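Local coordinates for protein Ent-copalyl diphosphate synthase (PDB 5BP8) that acts as a largely helical enzyme of the class II terpene cyclase kind, related to the squalene-hopene cyclases, at residues D286-G291 against F315-H320; D309-L314 against L356-H361; D68-V73 against K498-P503; A489-L494 against V506-R511; A131-A136 against L193-R198. All coordinates share one frame; numbering follows the deposited sequence. Where two conformers were deposited one is given.

Interaction 1 of 5, residues D286-G291 against F315-H320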
# COMPACT_ATOMS: atom_id res chain seq x y z
N ASP A 286 15.48 18.12 0.39
CA ASP A 286 15.90 18.32 -1.01
C ASP A 286 15.25 17.35 -1.99
O ASP A 286 14.86 17.77 -3.09
CB ASP A 286 17.41 18.22 -1.17
CG ASP A 286 18.17 19.34 -0.48
OD1 ASP A 286 17.59 20.40 -0.16
OD2 ASP A 286 19.37 19.13 -0.26
N SER A 287 15.19 16.07 -1.62
CA SER A 287 14.52 15.02 -2.45
C SER A 287 13.08 15.41 -2.70
O SER A 287 12.61 15.39 -3.83
CB SER A 287 14.55 13.66 -1.72
OG SER A 287 13.71 12.70 -2.36
N LEU A 288 12.37 15.77 -1.65
CA LEU A 288 10.97 16.13 -1.79
C LEU A 288 10.78 17.38 -2.63
O LEU A 288 9.92 17.40 -3.51
CB LEU A 288 10.32 16.32 -0.42
CG LEU A 288 10.12 15.05 0.42
CD1 LEU A 288 9.34 15.43 1.66
CD2 LEU A 288 9.39 13.95 -0.36
N GLU A 289 11.57 18.43 -2.39
CA GLU A 289 11.46 19.64 -3.23
C GLU A 289 11.74 19.41 -4.71
O GLU A 289 11.04 19.96 -5.58
CB GLU A 289 12.38 20.75 -2.69
CG GLU A 289 11.70 21.60 -1.67
CD GLU A 289 12.52 22.82 -1.26
OE1 GLU A 289 13.78 22.81 -1.38
OE2 GLU A 289 11.88 23.78 -0.81
N ALA A 290 12.76 18.62 -5.00
CA ALA A 290 13.10 18.29 -6.37
C ALA A 290 11.97 17.52 -7.02
O ALA A 290 11.76 17.66 -8.20
CB ALA A 290 14.38 17.46 -6.43
N GLY A 291 11.24 16.71 -6.26
CA GLY A 291 10.20 15.90 -6.85
C GLY A 291 8.91 16.67 -7.09
O GLY A 291 8.14 16.32 -7.97
N PHE A 315 2.92 19.42 3.34
CA PHE A 315 2.84 19.51 4.79
C PHE A 315 4.18 19.18 5.41
O PHE A 315 4.67 19.90 6.30
CB PHE A 315 1.71 18.55 5.28
CG PHE A 315 1.38 18.64 6.76
CD1 PHE A 315 1.26 19.85 7.44
CD2 PHE A 315 1.07 17.46 7.47
CE1 PHE A 315 0.93 19.86 8.79
CE2 PHE A 315 0.72 17.47 8.80
CZ PHE A 315 0.64 18.69 9.47
N ALA A 316 4.84 18.13 4.94
CA ALA A 316 6.13 17.75 5.47
C ALA A 316 7.19 18.84 5.26
O ALA A 316 7.95 19.17 6.19
CB ALA A 316 6.61 16.46 4.82
N LEU A 317 7.23 19.37 4.04
CA LEU A 317 8.18 20.43 3.71
C LEU A 317 7.93 21.66 4.58
O LEU A 317 8.87 22.19 5.19
CB LEU A 317 8.14 20.78 2.23
CG LEU A 317 8.80 19.76 1.30
CD1 LEU A 317 8.39 20.03 -0.14
CD2 LEU A 317 10.32 19.74 1.44
N ALA A 318 6.67 22.07 4.66
CA ALA A 318 6.31 23.28 5.41
C ALA A 318 6.56 23.17 6.90
O ALA A 318 6.98 24.14 7.55
CB ALA A 318 4.88 23.68 5.12
N GLN A 319 6.35 21.98 7.46
CA GLN A 319 6.67 21.76 8.87
C GLN A 319 8.16 21.79 9.16
O GLN A 319 8.55 21.90 10.33
CB GLN A 319 6.07 20.45 9.39
CG GLN A 319 4.57 20.47 9.44
CD GLN A 319 4.01 19.29 10.20
OE1 GLN A 319 3.60 19.43 11.35
NE2 GLN A 319 3.97 18.11 9.55
N HIS A 320 8.98 21.64 8.14
CA HIS A 320 10.42 21.62 8.35
C HIS A 320 11.12 22.80 7.67
O HIS A 320 12.27 22.69 7.26
CB HIS A 320 10.98 20.28 7.92
CG HIS A 320 10.48 19.15 8.76
ND1 HIS A 320 9.32 18.47 8.49
CD2 HIS A 320 10.96 18.63 9.91
CE1 HIS A 320 9.11 17.57 9.42
NE2 HIS A 320 10.09 17.65 10.30

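Interaction 2 of 5, residues D309-L314 against L356-H361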
# COMPACT_ATOMS: atom_id res chain seq x y z
N ASP A 309 -0.29 12.13 -1.73
CA ASP A 309 1.13 12.30 -1.65
C ASP A 309 1.53 13.78 -1.75
O ASP A 309 2.43 14.22 -1.02
CB ASP A 309 1.83 11.49 -2.74
CG ASP A 309 1.80 10.01 -2.45
OD1 ASP A 309 2.30 9.63 -1.38
OD2 ASP A 309 1.22 9.25 -3.26
N THR A 310 0.85 14.52 -2.62
CA THR A 310 1.17 15.94 -2.81
C THR A 310 0.93 16.70 -1.50
O THR A 310 1.80 17.45 -1.05
CB THR A 310 0.35 16.56 -3.97
OG1 THR A 310 0.71 15.92 -5.20
CG2 THR A 310 0.64 18.06 -4.12
N ALA A 311 -0.23 16.47 -0.88
CA ALA A 311 -0.59 17.14 0.38
C ALA A 311 0.38 16.75 1.50
O ALA A 311 0.87 17.60 2.22
CB ALA A 311 -2.02 16.81 0.77
N ALA A 312 0.70 15.46 1.61
CA ALA A 312 1.63 15.01 2.64
C ALA A 312 3.01 15.65 2.47
O ALA A 312 3.68 15.98 3.45
CB ALA A 312 1.79 13.50 2.63
N VAL A 313 3.46 15.74 1.23
CA VAL A 313 4.76 16.28 0.93
C VAL A 313 4.81 17.79 1.20
O VAL A 313 5.77 18.26 1.81
CB VAL A 313 5.19 15.93 -0.51
CG1 VAL A 313 6.36 16.80 -0.96
CG2 VAL A 313 5.58 14.47 -0.60
N LEU A 314 3.77 18.51 0.81
CA LEU A 314 3.68 19.95 1.10
C LEU A 314 3.68 20.21 2.60
O LEU A 314 4.40 21.09 3.07
CB LEU A 314 2.43 20.55 0.47
CG LEU A 314 2.48 20.73 -1.04
CD1 LEU A 314 1.08 20.91 -1.63
CD2 LEU A 314 3.36 21.94 -1.38
N LEU A 356 -6.51 18.78 4.14
CA LEU A 356 -6.86 19.71 5.22
C LEU A 356 -5.62 20.13 6.01
O LEU A 356 -5.46 21.33 6.34
CB LEU A 356 -7.92 19.11 6.12
CG LEU A 356 -8.35 19.93 7.34
CD1 LEU A 356 -8.86 21.28 6.90
CD2 LEU A 356 -9.41 19.23 8.14
N GLU A 357 -4.73 19.18 6.30
CA GLU A 357 -3.49 19.51 6.99
C GLU A 357 -2.59 20.43 6.16
O GLU A 357 -2.06 21.41 6.69
CB GLU A 357 -2.72 18.27 7.41
CG GLU A 357 -3.50 17.39 8.38
CD GLU A 357 -2.75 16.13 8.76
OE1 GLU A 357 -2.11 15.52 7.84
OE2 GLU A 357 -2.80 15.76 9.96
N ALA A 358 -2.36 20.10 4.89
CA ALA A 358 -1.46 20.90 4.08
C ALA A 358 -1.99 22.36 4.00
O ALA A 358 -1.22 23.32 4.20
CB ALA A 358 -1.30 20.33 2.70
N LEU A 359 -3.27 22.49 3.70
CA LEU A 359 -3.89 23.81 3.56
C LEU A 359 -3.95 24.55 4.89
O LEU A 359 -3.53 25.72 4.97
CB LEU A 359 -5.28 23.70 2.94
CG LEU A 359 -5.32 23.13 1.53
CD1 LEU A 359 -6.74 23.14 1.03
CD2 LEU A 359 -4.41 23.85 0.55
N GLY A 360 -4.47 23.89 5.91
CA GLY A 360 -4.59 24.47 7.24
C GLY A 360 -3.26 24.90 7.79
O GLY A 360 -3.13 26.01 8.38
N HIS A 361 -2.24 24.08 7.57
CA HIS A 361 -0.94 24.41 8.07
C HIS A 361 -0.35 25.59 7.29
O HIS A 361 0.32 26.46 7.89
CB HIS A 361 0.03 23.25 7.99
CG HIS A 361 1.39 23.59 8.50
ND1 HIS A 361 2.41 23.97 7.66
CD2 HIS A 361 1.88 23.67 9.75
CE1 HIS A 361 3.49 24.22 8.38
NE2 HIS A 361 3.19 24.04 9.65

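Interaction 3 of 5, residues D68-V73 against K498-P503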
# COMPACT_ATOMS: atom_id res chain seq x y z
N ASP A 68 -11.30 -12.09 4.86
CA ASP A 68 -12.34 -11.18 4.36
C ASP A 68 -12.26 -10.92 2.85
O ASP A 68 -12.68 -9.87 2.33
CB ASP A 68 -12.34 -9.86 5.15
CG ASP A 68 -12.59 -10.06 6.63
OD1 ASP A 68 -13.26 -11.04 6.97
OD2 ASP A 68 -12.10 -9.27 7.45
N GLY A 69 -11.67 -11.87 2.13
CA GLY A 69 -11.56 -11.76 0.70
C GLY A 69 -10.23 -11.19 0.25
O GLY A 69 -9.97 -11.17 -0.95
N TYR A 70 -9.37 -10.78 1.18
CA TYR A 70 -8.07 -10.26 0.81
C TYR A 70 -7.21 -11.45 0.30
O TYR A 70 -6.10 -11.25 -0.19
CB TYR A 70 -7.38 -9.55 1.95
CG TYR A 70 -7.90 -8.13 2.14
CD1 TYR A 70 -7.38 -7.08 1.39
CD2 TYR A 70 -8.93 -7.85 3.01
CE1 TYR A 70 -7.85 -5.78 1.53
CE2 TYR A 70 -9.38 -6.54 3.19
CZ TYR A 70 -8.85 -5.51 2.43
OH TYR A 70 -9.30 -4.21 2.57
N GLY A 71 -7.70 -12.67 0.50
CA GLY A 71 -6.99 -13.85 -0.07
C GLY A 71 -7.21 -14.07 -1.55
O GLY A 71 -6.47 -14.84 -2.19
N LEU A 72 -8.23 -13.44 -2.13
CA LEU A 72 -8.61 -13.80 -3.51
C LEU A 72 -7.50 -13.45 -4.51
O LEU A 72 -7.00 -14.32 -5.25
CB LEU A 72 -9.92 -13.12 -3.91
CG LEU A 72 -10.37 -13.30 -5.37
CD1 LEU A 72 -10.48 -14.77 -5.74
CD2 LEU A 72 -11.68 -12.58 -5.61
N VAL A 73 -7.07 -12.18 -4.52
CA VAL A 73 -6.02 -11.80 -5.47
C VAL A 73 -4.69 -12.56 -5.29
O VAL A 73 -4.14 -13.13 -6.26
CB VAL A 73 -5.81 -10.28 -5.49
CG1 VAL A 73 -4.52 -9.93 -6.19
CG2 VAL A 73 -7.03 -9.60 -6.12
N LYS A 498 -1.79 -4.36 -5.03
CA LYS A 498 -2.28 -5.53 -5.71
C LYS A 498 -2.93 -6.45 -4.69
O LYS A 498 -4.07 -6.86 -4.85
CB LYS A 498 -1.10 -6.26 -6.42
CG LYS A 498 -0.46 -5.48 -7.56
CD LYS A 498 -1.34 -5.46 -8.80
CE LYS A 498 -0.81 -4.47 -9.83
NZ LYS A 498 0.51 -4.90 -10.35
N ASP A 499 -2.16 -6.81 -3.67
CA ASP A 499 -2.70 -7.41 -2.45
C ASP A 499 -2.62 -6.28 -1.41
O ASP A 499 -3.12 -5.18 -1.70
CB ASP A 499 -2.12 -8.81 -2.02
CG ASP A 499 -0.56 -8.94 -2.02
OD1 ASP A 499 0.20 -7.94 -2.01
OD2 ASP A 499 -0.08 -10.14 -2.00
N ILE A 500 -2.06 -6.53 -0.24
CA ILE A 500 -1.86 -5.48 0.78
C ILE A 500 -0.40 -5.52 1.23
O ILE A 500 0.19 -6.61 1.37
CB ILE A 500 -2.82 -5.57 1.98
CG1 ILE A 500 -3.01 -7.00 2.52
CG2 ILE A 500 -4.18 -5.00 1.58
CD1 ILE A 500 -4.06 -7.12 3.61
N TYR A 501 0.21 -4.35 1.36
CA TYR A 501 1.63 -4.21 1.61
C TYR A 501 1.95 -3.46 2.87
O TYR A 501 1.12 -2.70 3.39
CB TYR A 501 2.31 -3.52 0.41
CG TYR A 501 2.03 -2.04 0.22
CD1 TYR A 501 0.97 -1.59 -0.58
CD2 TYR A 501 2.87 -1.08 0.80
CE1 TYR A 501 0.73 -0.25 -0.75
CE2 TYR A 501 2.63 0.27 0.62
CZ TYR A 501 1.59 0.68 -0.17
OH TYR A 501 1.37 2.04 -0.35
N ALA A 502 3.16 -3.71 3.36
CA ALA A 502 3.68 -3.10 4.59
C ALA A 502 4.84 -2.16 4.30
O ALA A 502 5.97 -2.61 3.95
CB ALA A 502 4.14 -4.17 5.58
N PRO A 503 4.59 -0.86 4.43
CA PRO A 503 5.68 0.12 4.36
C PRO A 503 6.35 0.20 5.74
O PRO A 503 5.91 0.96 6.65
CB PRO A 503 4.98 1.38 3.96
CG PRO A 503 3.65 1.30 4.68
CD PRO A 503 3.31 -0.19 4.71

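Interaction 4 of 5, residues A489-L494 against V506-R511. With SO4 (sulfate ion), chain C.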
# COMPACT_ATOMS: atom_id res chain seq x y z
N ALA A 489 10.19 -7.09 10.82
CA ALA A 489 10.26 -8.13 9.79
C ALA A 489 8.94 -8.84 9.56
O ALA A 489 8.77 -9.47 8.52
CB ALA A 489 11.35 -9.17 10.15
N SER A 490 8.00 -8.74 10.51
CA SER A 490 6.70 -9.39 10.37
C SER A 490 5.52 -8.41 10.45
O SER A 490 4.39 -8.83 10.59
CB SER A 490 6.56 -10.48 11.43
OG SER A 490 7.58 -11.45 11.25
N TYR A 491 5.78 -7.11 10.33
CA TYR A 491 4.65 -6.17 10.31
C TYR A 491 3.69 -6.59 9.20
O TYR A 491 4.12 -6.76 8.06
CB TYR A 491 5.14 -4.76 9.99
CG TYR A 491 5.89 -4.01 11.06
CD1 TYR A 491 5.87 -4.38 12.40
CD2 TYR A 491 6.60 -2.86 10.72
CE1 TYR A 491 6.54 -3.63 13.37
CE2 TYR A 491 7.28 -2.12 11.67
CZ TYR A 491 7.24 -2.49 12.98
OH TYR A 491 7.90 -1.73 13.88
N PRO A 492 2.42 -6.80 9.50
CA PRO A 492 1.49 -7.23 8.43
C PRO A 492 1.23 -6.12 7.41
O PRO A 492 1.20 -4.95 7.77
CB PRO A 492 0.20 -7.53 9.17
CG PRO A 492 0.59 -7.71 10.59
CD PRO A 492 1.76 -6.82 10.81
N GLY A 493 1.05 -6.50 6.15
CA GLY A 493 0.66 -5.56 5.12
C GLY A 493 -0.80 -5.19 5.24
O GLY A 493 -1.67 -6.06 5.30
N LEU A 494 -1.08 -3.89 5.30
CA LEU A 494 -2.44 -3.38 5.42
C LEU A 494 -2.78 -2.30 4.37
O LEU A 494 -3.94 -1.92 4.23
CB LEU A 494 -2.65 -2.80 6.82
CG LEU A 494 -2.47 -3.75 8.01
CD1 LEU A 494 -2.65 -2.98 9.29
CD2 LEU A 494 -3.49 -4.87 7.94
N VAL A 506 7.72 3.45 7.38
CA VAL A 506 6.52 4.22 7.73
C VAL A 506 5.92 3.77 9.06
O VAL A 506 5.57 4.58 9.93
CB VAL A 506 5.50 4.21 6.56
CG1 VAL A 506 4.15 4.75 6.99
CG2 VAL A 506 6.02 5.04 5.40
N ILE A 507 5.79 2.46 9.23
CA ILE A 507 5.24 1.93 10.46
C ILE A 507 6.17 2.21 11.66
O ILE A 507 5.69 2.61 12.72
CB ILE A 507 4.93 0.43 10.31
CG1 ILE A 507 3.85 0.21 9.24
CG2 ILE A 507 4.46 -0.17 11.63
CD1 ILE A 507 3.74 -1.26 8.80
N ARG A 508 7.47 2.03 11.47
CA ARG A 508 8.45 2.29 12.51
C ARG A 508 8.34 3.75 12.96
O ARG A 508 8.47 4.05 14.16
CB ARG A 508 9.87 1.95 12.07
CG ARG A 508 10.08 0.45 11.86
CD ARG A 508 11.50 0.04 11.53
NE ARG A 508 12.29 -0.08 12.75
CZ ARG A 508 13.37 -0.85 12.91
NH1 ARG A 508 13.86 -1.61 11.92
NH2 ARG A 508 13.97 -0.84 14.09
N ALA A 509 8.10 4.66 12.02
CA ALA A 509 8.00 6.09 12.36
C ALA A 509 6.74 6.37 13.15
O ALA A 509 6.74 7.16 14.09
CB ALA A 509 8.08 6.96 11.12
N ALA A 510 5.65 5.69 12.80
CA ALA A 510 4.42 5.80 13.53
C ALA A 510 4.56 5.29 14.97
O ALA A 510 4.02 5.90 15.91
CB ALA A 510 3.30 5.06 12.80
N ARG A 511 5.28 4.19 15.13
CA ARG A 511 5.52 3.61 16.44
C ARG A 511 6.33 4.60 17.30
O ARG A 511 5.99 4.85 18.45
CB ARG A 511 6.25 2.28 16.33
CG ARG A 511 6.63 1.67 17.68
CD ARG A 511 7.41 0.38 17.50
NE ARG A 511 7.65 -0.30 18.77
CZ ARG A 511 8.74 -0.15 19.54
NH1 ARG A 511 9.73 0.67 19.21
NH2 ARG A 511 8.84 -0.85 20.66
S SO4 C . 11.96 0.16 22.58
O1 SO4 C . 11.87 0.96 23.83
O2 SO4 C . 10.88 -0.84 22.60
O3 SO4 C . 13.26 -0.53 22.50
O4 SO4 C . 11.82 1.07 21.41

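Interaction 5 of 5, residues A131-A136 against L193-R198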
# COMPACT_ATOMS: atom_id res chain seq x y z
N ALA A 131 -7.71 -9.61 -11.26
CA ALA A 131 -8.42 -10.83 -10.89
C ALA A 131 -8.96 -11.60 -12.11
O ALA A 131 -8.64 -12.79 -12.27
CB ALA A 131 -9.50 -10.54 -9.86
N PRO A 132 -9.66 -10.92 -13.04
CA PRO A 132 -10.09 -11.69 -14.22
C PRO A 132 -8.95 -12.13 -15.10
O PRO A 132 -9.03 -13.19 -15.75
CB PRO A 132 -11.01 -10.74 -15.00
CG PRO A 132 -10.91 -9.42 -14.31
CD PRO A 132 -10.27 -9.57 -12.98
N SER A 133 -7.89 -11.33 -15.17
CA SER A 133 -6.73 -11.73 -15.92
C SER A 133 -6.17 -13.07 -15.45
O SER A 133 -5.89 -13.98 -16.24
CB SER A 133 -5.65 -10.65 -15.85
OG SER A 133 -4.61 -11.01 -16.72
N LEU A 134 -6.03 -13.20 -14.14
CA LEU A 134 -5.44 -14.40 -13.55
C LEU A 134 -6.38 -15.61 -13.64
O LEU A 134 -5.94 -16.74 -13.92
CB LEU A 134 -5.10 -14.14 -12.08
CG LEU A 134 -3.88 -13.22 -11.94
CD1 LEU A 134 -3.72 -12.75 -10.53
CD2 LEU A 134 -2.59 -13.89 -12.43
N LEU A 135 -7.65 -15.35 -13.39
CA LEU A 135 -8.66 -16.40 -13.50
C LEU A 135 -8.68 -17.01 -14.92
O LEU A 135 -8.72 -18.24 -15.05
CB LEU A 135 -10.03 -15.86 -13.12
CG LEU A 135 -11.19 -16.87 -13.12
CD1 LEU A 135 -10.88 -18.01 -12.20
CD2 LEU A 135 -12.49 -16.21 -12.69
N ALA A 136 -8.62 -16.17 -15.96
CA ALA A 136 -8.56 -16.66 -17.34
C ALA A 136 -7.30 -17.48 -17.59
O ALA A 136 -7.37 -18.54 -18.22
CB ALA A 136 -8.66 -15.51 -18.35
N LEU A 193 0.23 -3.32 -15.57
CA LEU A 193 0.42 -3.74 -16.95
C LEU A 193 0.28 -5.27 -17.12
O LEU A 193 -0.25 -5.73 -18.12
CB LEU A 193 1.79 -3.29 -17.47
CG LEU A 193 2.21 -3.75 -18.88
CD1 LEU A 193 1.26 -3.22 -19.94
CD2 LEU A 193 3.64 -3.29 -19.18
N GLU A 194 0.76 -6.03 -16.14
CA GLU A 194 0.79 -7.52 -16.27
C GLU A 194 -0.59 -8.14 -16.35
O GLU A 194 -0.75 -9.28 -16.77
CB GLU A 194 1.61 -8.14 -15.11
CG GLU A 194 0.87 -8.34 -13.78
CD GLU A 194 0.75 -7.08 -12.93
OE1 GLU A 194 1.14 -5.97 -13.40
OE2 GLU A 194 0.27 -7.22 -11.77
N ALA A 195 -1.60 -7.41 -15.89
CA ALA A 195 -2.98 -7.85 -16.04
C ALA A 195 -3.47 -7.68 -17.47
O ALA A 195 -4.30 -8.46 -17.92
CB ALA A 195 -3.88 -7.07 -15.12
N VAL A 196 -2.95 -6.67 -18.15
CA VAL A 196 -3.30 -6.38 -19.51
C VAL A 196 -2.61 -7.35 -20.46
O VAL A 196 -3.25 -7.86 -21.39
CB VAL A 196 -2.94 -4.92 -19.85
CG1 VAL A 196 -3.31 -4.59 -21.28
CG2 VAL A 196 -3.65 -3.96 -18.89
N THR A 197 -1.34 -7.64 -20.21
CA THR A 197 -0.56 -8.51 -21.05
C THR A 197 0.56 -9.15 -20.27
O THR A 197 1.12 -8.51 -19.40
CB THR A 197 0.05 -7.76 -22.27
OG1 THR A 197 0.79 -8.69 -23.10
CG2 THR A 197 0.98 -6.65 -21.84
N ARG A 198 0.86 -10.41 -20.59
CA ARG A 198 1.98 -11.11 -19.98
C ARG A 198 3.30 -10.70 -20.58
O ARG A 198 4.36 -10.94 -19.99
CB ARG A 198 1.83 -12.63 -20.16
CG ARG A 198 0.61 -13.19 -19.46
CD ARG A 198 0.50 -14.67 -19.72
NE ARG A 198 1.63 -15.37 -19.12
CZ ARG A 198 1.62 -15.95 -17.92
NH1 ARG A 198 0.55 -15.91 -17.13
NH2 ARG A 198 2.70 -16.56 -17.50

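Interaction 1 of 5, residues D286-G291 against F315-H320
Leu317 on helix 307-319 reaches across to Leu288 and Glu289 on helix 282-291, and the whole contact is apolar. Its methyl CD2 lies 3.9 Å from Leu288 CB. The same methyl stands 3.9 Å from Glu289 CG. The other methyl, Leu317 CD1, is 4.0 Å from that CG, so the fork of the leucine spans the bases of two successive side chains. Leu317 CG is anti to its carbonyl carbon (chi1 -75°), which sends the fork toward the facing helix. Leu288 in turn extends past Leu317, and its CD1 comes 4.3 Å from Ala316 CB.

This is helix-on-helix packing in a largely helical cyclase fold. The two short axes come no closer than 10.4 Å and run nearer to antiparallel than to parallel, at 129°. At that spacing the backbones stay apart, and the leucines bridge the gap.

The polar groups work outside this apolar patch. Glu289 gives only its aliphatic stem to Leu317. Its carboxylate forms a hydrogen bond with His324 and a salt bridge with Arg322, and Arg322 also pairs with Asp286. At the end of helix 307-319, His320 ND1 donates to Ala316 O at 2.8 Å. The bond is nearly straight (168°), and the oxygen lies in the plane of the imidazole. NE2 of His320 is hydrogen-bonded to Tyr278 OH, so both ring nitrogens are held. One turn apart on the same helix, Gln319 NE2 sits 3.3 Å above the centre of the Phe315 ring.

Interaction 2 of 5, residues D309-L314 against L356-H361
Ala358 lays its methyl against the backbone of Ala311, with CB only 3.5 Å from Ala311 O. This is a close helix-helix contact built on alanines. It joins helix 307-319 to helix 349-365 in the interior of the cyclase fold, and segment 356-361 belongs to the squalene-hopene cyclase-like region. The small residues let the backbones come near, and the CA atoms of Ala311 and Ala358 are 5.3 Å apart.

The contact is apolar and van der Waals in kind. The two methyls meet side by side, with Ala311 CB 4.1 Å from Ala358 CB. The methyl of Ala358 points toward the opposing helix. Ala311 is turned partly past it, so Ala358 CB also touches the main chain at Ala311 CA, 4.0 Å away. Within each helix the backbone amides are bonded to their own turns, as in Leu314 N to Thr310 O at 2.9 Å.

Other helices close round the pair. Asp309 and Ala312 lie on Trp266 of helix 260-274. On the far side, Leu356 packs against helix 370-386, and Glu357 against helix 402-416. The ring of His361 meets Phe315 edge-to-face, which adds a second link between the same two helices.

One turn after Ala311, Leu314 takes part through the base of its side chain alone. Its CB is 4.4 Å from Ala358 CB, so the alanine methyl sits next to both Ala311 and Leu314.

Interaction 3 of 5, residues D68-V73 against K498-P503
The Tyr70 ring meets Ile500 obliquely, and the methyl CG2 of Ile500 comes within 3.8 Å of Tyr70 CE1. Tyr70 CD1 is 4.0 Å from the other methyl, Ile500 CD1. The two side chains lie at about a right angle. Ile500 CG1 stands between its backbone N and carbonyl carbon (chi1 44°), a crowded position that brings both methyls onto the one ring. Trp445 and His496 also meet this ring, Trp445 with its plane steeply turned, at about 80°. The hydroxyl of Tyr70 is hydrogen-bonded to His496 NE2, which fixes the far end of the ring.

The second touch is of a side chain on a carbonyl. Val73 CG1 lies 3.4 Å from Lys498 O. The amine of Lys498 leads away to a salt bridge with Glu194, and both carboxylate oxygens of Asp499 are bonded to residues Ser30 and Tyr32.

Tyr70 is part of a type I beta turn from Gly69 to Leu72, and Val73 follows it on helix 72-86. The contact sets this turn against strand 500-501, which pairs antiparallel with strand 495-496, and so joins parts of the chain far apart in sequence. Val73 and Lys498 both also pack on helices 31-40 and 127-144.

Interaction 4 of 5, residues A489-L494 against V506-R511
Tyr491 presents one face of its ring to Ile507, and the two side chains slide past each other in opposite directions. The methyl CG2 of Ile507 makes a CH-pi contact, 3.8 Å from the ring centroid and 26° off the normal. It is displaced toward the rim, and its nearest ring atom is Tyr491 CE2 at 3.4 Å. Ile507 CG2 is anti to its backbone N, which turns it up toward the ring, while Ile507 CD1 lies 4.0 Å from Tyr491 CB.

Arg508 comes from another direction. Its CG sits at the ring edge, near the ring plane, 3.7 Å from Tyr491 OH. Arg511 passes the same end, with its CD 4.2 Å from Tyr491 OH. The hydroxyl itself is hydrogen-bonded to Asp486 OD1.

Beyond the tyrosine, the guanidinium of Arg511 grips a sulfate ion edge-on. NH2 of Arg511 donates to sulfate O2 at 2.8 Å, and NH1 donates to sulfate O4 at 3.1 Å. Arg8 holds the same sulfate, which probably comes from the crystallisation liquor. Arg511 NH2 is also bonded to Leu482 O.

Tyr491 packs the loop 489-494 on helix 504-518, chiefly through Ile507. Loop and helix are linked through the antiparallel hairpin of strands 495-496 and 500-501, so this is the packing of a loop, hairpin and helix that follow one another near the C-terminal end of the helical cyclase fold.

Interaction 5 of 5, residues A131-A136 against L193-R198
Helix 127-144 is tied to the short, irregular helix at about 193-196 by a side chain to main chain hydrogen bond. Ser133 OG donates to Ala195 O at 2.8 Å. The angle at the oxygen, C=O to donor, is 119°, so the hydroxyl comes in from the flank, and it is tilted 19° out of the carbonyl plane. Ser133 has OG anti to its backbone N (chi1 -173°), which aims the hydroxyl at the neighbouring helix.

The rest of the contact is short-range packing of small groups. Ser133 CB is 3.3 Å from Ala195 O. Ala195 CB is 4.1 Å from Ser133 CB. The CA atoms of Ser133 and Ala195 lie 5.4 Å apart, a close approach that the small residues allow. Ala195 is buried, and its oxygen has the serine as a donor and Arg177 NH2 as a weak second one.

Charged residues lie next to the contact. Glu194 is hydrogen-bonded to Tyr32 OH, while Arg198 makes salt bridges to Glu80 and Asp137. Leu134 packs on helices 31-40 and 72-86. Helix 221-228 covers Leu193 and Glu194, so the joint lies between several helices.

Overall arrangement
Interactions 1, 2, 3 and 5 are buried, whereas interaction 4 is only partly so and reaches a sulfate through Arg511. Interactions 1 and 2 share helix 307-319 and touch each other, but the first bridges a wide gap with leucines and the second a narrow one with alanines. Interaction 3 lies nearest the chain centre. It touches interaction 4 by packing of Ile500 and Ala502, and interaction 5 through the Lys498 to Glu194 salt bridge. Interaction 5 has the hydrogen bond between its segments that the other four lack. It stands across the chain centre from interactions 1 and 2, about 36 to 37 Å between centres.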